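Local atomic coordinates of cellobiose 2-epimerase (Ruminococcus albus, PDB entry 3VW5), a protein that catalyses the reversible epimerization of cellobiose to 4-O-beta-D-glucopyranosyl-D-mannose, acting on the unmodified sugar. Residues A[180-183]-A[184-188]; A[281-285]-A[286-290]. The protein carries 2 engineered substitutions. All blocks are in the same frame, centred on the assembly; numbering follows the deposited sequence.

Interaction 1. Residues A[180-183]-A[184-188]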
loop_
_atom_site.group_PDB
_atom_site.type_symbol
_atom_site.label_atom_id
_atom_site.label_comp_id
_atom_site.label_asym_id
_atom_site.label_seq_id
_atom_site.Cartn_x
_atom_site.Cartn_y
_atom_site.Cartn_z
ATOM N N ASN A 180 -8.630 6.418 -1.082
ATOM C CA ASN A 180 -7.830 5.213 -1.088
ATOM C C ASN A 180 -7.521 4.741 -2.494
ATOM O O ASN A 180 -6.373 4.466 -2.830
ATOM C CB ASN A 180 -8.593 4.116 -0.371
ATOM C CG ASN A 180 -7.716 3.293 0.530
ATOM O OD1 ASN A 180 -6.870 2.531 0.068
ATOM N ND2 ASN A 180 -7.924 3.431 1.835
ATOM N N ALA A 181 -8.556 4.637 -3.316
ATOM C CA ALA A 181 -8.383 4.178 -4.686
ATOM C C ALA A 181 -7.535 5.149 -5.506
ATOM O O ALA A 181 -6.672 4.727 -6.276
ATOM C CB ALA A 181 -9.731 3.962 -5.348
ATOM N N ILE A 182 -7.780 6.445 -5.359
ATOM C CA ILE A 182 -7.035 7.415 -6.158
ATOM C C ILE A 182 -5.546 7.276 -5.836
ATOM O O ILE A 182 -4.705 7.143 -6.728
ATOM C CB ILE A 182 -7.553 8.865 -5.956
ATOM C CG1 ILE A 182 -9.010 8.985 -6.404
ATOM C CG2 ILE A 182 -6.710 9.867 -6.724
ATOM C CD1 ILE A 182 -9.618 10.349 -6.130
ATOM N N LEU A 183 -5.249 7.264 -4.544
ATOM C CA LEU A 183 -3.894 7.135 -4.036
ATOM C C LEU A 183 -3.173 5.889 -4.578
ATOM O O LEU A 183 -1.994 5.945 -4.963
ATOM C CB LEU A 183 -3.942 7.096 -2.508
ATOM C CG LEU A 183 -2.657 7.365 -1.721
ATOM C CD1 LEU A 183 -1.885 6.093 -1.460
ATOM C CD2 LEU A 183 -1.803 8.380 -2.447
ATOM N N HIS A 184 -3.871 4.761 -4.605
ATOM C CA HIS A 184 -3.249 3.549 -5.116
ATOM C C HIS A 184 -3.178 3.457 -6.652
ATOM O O HIS A 184 -2.335 2.743 -7.194
ATOM C CB HIS A 184 -3.804 2.300 -4.424
ATOM C CG HIS A 184 -3.368 2.201 -2.995
ATOM N ND1 HIS A 184 -2.067 1.907 -2.638
ATOM C CD2 HIS A 184 -4.030 2.433 -1.837
ATOM C CE1 HIS A 184 -1.955 1.933 -1.326
ATOM N NE2 HIS A 184 -3.136 2.243 -0.814
ATOM N N LEU A 185 -4.024 4.210 -7.348
ATOM C CA LEU A 185 -3.791 4.453 -8.776
ATOM C C LEU A 185 -2.530 5.307 -8.965
ATOM O O LEU A 185 -1.672 4.983 -9.788
ATOM C CB LEU A 185 -5.003 5.093 -9.456
ATOM C CG LEU A 185 -6.225 4.189 -9.662
ATOM C CD1 LEU A 185 -7.414 5.008 -10.129
ATOM C CD2 LEU A 185 -5.957 3.036 -10.635
ATOM N N ILE A 186 -2.397 6.382 -8.198
ATOM C CA ILE A 186 -1.162 7.154 -8.266
ATOM C C ILE A 186 0.048 6.231 -8.084
ATOM O O ILE A 186 0.973 6.236 -8.879
ATOM C CB ILE A 186 -1.161 8.306 -7.237
ATOM C CG1 ILE A 186 -2.099 9.430 -7.693
ATOM C CG2 ILE A 186 0.236 8.826 -7.001
ATOM C CD1 ILE A 186 -2.618 10.307 -6.569
ATOM N N GLU A 187 0.008 5.411 -7.045
ATOM C CA GLU A 187 1.111 4.546 -6.676
ATOM C C GLU A 187 1.495 3.596 -7.817
ATOM O O GLU A 187 2.673 3.476 -8.162
ATOM C CB GLU A 187 0.697 3.755 -5.441
ATOM C CG GLU A 187 1.745 2.870 -4.817
ATOM C CD GLU A 187 1.123 2.002 -3.737
ATOM O OE1 GLU A 187 1.580 2.041 -2.562
ATOM O OE2 GLU A 187 0.146 1.285 -4.065
ATOM N N ALA A 188 0.495 2.926 -8.388
ATOM C CA ALA A 188 0.690 1.999 -9.516
ATOM C C ALA A 188 1.194 2.690 -10.781
ATOM O O ALA A 188 2.170 2.249 -11.378
ATOM C CB ALA A 188 -0.602 1.196 -9.817
#

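Interaction 2. Residues A[281-285]-A[286-290]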
loop_
_atom_site.group_PDB
_atom_site.type_symbol
_atom_site.label_atom_id
_atom_site.label_comp_id
_atom_site.label_asym_id
_atom_site.label_seq_id
_atom_site.Cartn_x
_atom_site.Cartn_y
_atom_site.Cartn_z
ATOM N N ILE A 281 -0.595 16.437 15.253
ATOM C CA ILE A 281 -1.971 16.057 15.552
ATOM C C ILE A 281 -2.143 14.576 15.845
ATOM O O ILE A 281 -3.046 14.169 16.567
ATOM C CB ILE A 281 -2.861 16.457 14.350
ATOM C CG1 ILE A 281 -3.301 17.901 14.526
ATOM C CG2 ILE A 281 -4.043 15.509 14.136
ATOM C CD1 ILE A 281 -3.256 18.313 15.976
ATOM N N ALA A 282 -1.255 13.770 15.283
ATOM C CA ALA A 282 -1.425 12.333 15.298
ATOM C C ALA A 282 -0.286 11.612 16.019
ATOM O O ALA A 282 -0.424 10.439 16.393
ATOM C CB ALA A 282 -1.566 11.825 13.890
ATOM N N LEU A 283 0.838 12.300 16.204
ATOM C CA LEU A 283 1.948 11.705 16.935
ATOM C C LEU A 283 1.733 11.909 18.434
ATOM O O LEU A 283 1.580 13.041 18.904
ATOM C CB LEU A 283 3.267 12.319 16.485
ATOM C CG LEU A 283 4.569 11.616 16.886
ATOM C CD1 LEU A 283 4.602 10.174 16.389
ATOM C CD2 LEU A 283 5.769 12.416 16.374
ATOM N N GLU A 284 1.698 10.817 19.185
ATOM C CA GLU A 284 1.369 10.893 20.598
ATOM C C GLU A 284 1.997 9.724 21.334
ATOM O O GLU A 284 1.816 8.558 20.950
ATOM C CB GLU A 284 -0.152 10.902 20.795
ATOM C CG GLU A 284 -0.596 10.940 22.247
ATOM C CD GLU A 284 -2.100 11.123 22.393
ATOM O OE1 GLU A 284 -2.656 10.846 23.495
ATOM O OE2 GLU A 284 -2.733 11.561 21.404
ATOM N N ASP A 285 2.739 10.040 22.392
ATOM C CA ASP A 285 3.468 9.032 23.141
ATOM C C ASP A 285 4.369 8.304 22.155
ATOM O O ASP A 285 4.575 7.088 22.251
ATOM C CB ASP A 285 2.498 8.070 23.839
ATOM C CG ASP A 285 3.119 7.370 25.042
ATOM O OD1 ASP A 285 2.572 6.323 25.487
ATOM O OD2 ASP A 285 4.157 7.866 25.541
ATOM N N GLY A 286 4.872 9.065 21.183
ATOM C CA GLY A 286 5.925 8.598 20.291
ATOM C C GLY A 286 5.508 7.667 19.171
ATOM O O GLY A 286 6.357 7.116 18.467
ATOM N N ALA A 287 4.201 7.478 19.013
ATOM C CA ALA A 287 3.657 6.633 17.949
ATOM C C ALA A 287 2.474 7.346 17.281
ATOM O O ALA A 287 1.922 8.315 17.825
ATOM C CB ALA A 287 3.250 5.251 18.478
ATOM N N LEU A 288 2.113 6.884 16.088
ATOM C CA LEU A 288 1.052 7.509 15.315
ATOM C C LEU A 288 -0.304 6.921 15.690
ATOM O O LEU A 288 -0.492 5.695 15.685
ATOM C CB LEU A 288 1.310 7.281 13.829
ATOM C CG LEU A 288 1.560 8.462 12.892
ATOM C CD1 LEU A 288 0.368 8.655 11.961
ATOM C CD2 LEU A 288 1.906 9.755 13.624
ATOM N N ASN A 289 -1.257 7.785 16.011
ATOM C CA ASN A 289 -2.635 7.334 16.129
ATOM C C ASN A 289 -3.210 6.902 14.781
ATOM O O ASN A 289 -2.675 7.237 13.722
ATOM C CB ASN A 289 -3.514 8.421 16.752
ATOM C CG ASN A 289 -3.143 8.708 18.189
ATOM O OD1 ASN A 289 -2.640 7.835 18.903
ATOM N ND2 ASN A 289 -3.369 9.941 18.616
ATOM N N ASN A 290 -4.312 6.165 14.837
ATOM C CA ASN A 290 -4.965 5.633 13.646
ATOM C C ASN A 290 -5.819 6.660 12.889
ATOM O O ASN A 290 -5.520 7.019 11.743
ATOM C CB ASN A 290 -5.813 4.419 14.040
ATOM C CG ASN A 290 -6.289 3.625 12.849
ATOM O OD1 ASN A 290 -5.604 3.544 11.818
ATOM N ND2 ASN A 290 -7.476 3.028 12.978
HETATM O O HOH W 1 -4.671 12.351 16.993
#

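Interaction 1. Residues A[180-183]-A[184-188]
Leu183 lays its CD1 methyl over one face of the His184 imidazole, 4.1 Å from the ring centroid and only 9° off the ring normal, a CH-pi contact between neighbours in sequence. The two side chains reach this position through different first torsions: Leu183 CG is anti to the backbone N (chi1 -163°), whereas His184 CG is anti to its own carbonyl carbon (chi1 -70°). Asn180, one turn earlier, runs alongside the histidine and points the same way. Its OD1 lies at the ring edge, in the ring plane, 3.4 Å from His184 CD2. The residues belong to helix 179-196 of the (alpha/alpha)6 barrel, and four successive i to i+4 backbone bonds, from His184 N to Asn180 O through Glu187 N to Leu183 O, hold these turns. Also in the imidazole plane, Glu187 OE2 accepts a nearly straight hydrogen bond from His184 ND1 (2.7 Å), although the donor approaches from above the carboxylate plane. Glu187 OE1 takes a salt bridge from Arg377 and a hydrogen bond from Tyr373, so both carboxylate oxygens are engaged, which probably helps to set the rotation of the imidazole through the ND1 bond. Replacing His184 with a leucine would probably leave Glu187 OE2 without its ND1 partner and Leu183 CD1 without the flat face it rests on. Phe114 and Tyr110, from helix 109-126, bring further rings against the histidine. On another side of the helix, Ile182 CG2 meets Ile186 CD1 at 4.1 Å, and both isoleucines pack on helix 199-216.

Interaction 2. Residues A[281-285]-A[286-290]
Leu288 sets its CD2 methyl against the CD1 methyl of Leu283, 3.9 Å away, and against Ala282 CB at 4.1 Å. The two leucines are a non-hydrogen-bonded antiparallel pair in a tight beta hairpin that follows helix 261-281, and their shared side of the sheet turns toward the helices: Leu283 packs on helix 323-340 and Leu288 on helix 303-318. A type I' turn from Glu284 to Ala287 closes the hairpin, with Asp285 and Gly286 at its corners, both at positive phi, a backbone region that suits Gly286 because it has no side chain. Glu284 and Ala287 form the hydrogen-bonded pair next to the turn. Here Glu284 N to Ala287 O is the shorter bond at 2.9 Å; the return bond from Ala287 N to Glu284 O measures 3.3 Å and reaches the oxygen from above the carbonyl plane. Further from the turn, Asn289 N donates to Ala282 O at 2.8 Å and ties the open end together. The Glu284 and Asn289 side chains meet at a slant, carboxylate and amide planes 72° apart. The OD1 of this asparagine is held by Arg301 of strand 296-302. Its ND2, with the acceptor lying in the amide plane, bonds to Glu284 OE2 at 3.3 Å and also donates to a water, 3.2 Å from ND2, which in turn donates to Ile281 O.

Overall arrangement
Both contacts are local, and they come in series along the chain: interaction 1 lies in the first turns of helix 179-196, while interaction 2 is the hairpin reached about a hundred residues later, after helix 261-281. Their centres are 24 Å apart and their nearest atoms about 10 Å, so they do not touch. Interaction 1 is deeply buried, its centre 9 Å from the centre of the chain; interaction 2, its centre at 20 Å, is partly exposed. Residues of interaction 1 pack on Ala247, Leu250 and Ala254, and those of interaction 2 on Tyr241. Helix 241-258 thus touches both the buried start of helix 179-196 and, farther out, the hairpin, two parts of one (alpha/alpha)6 barrel.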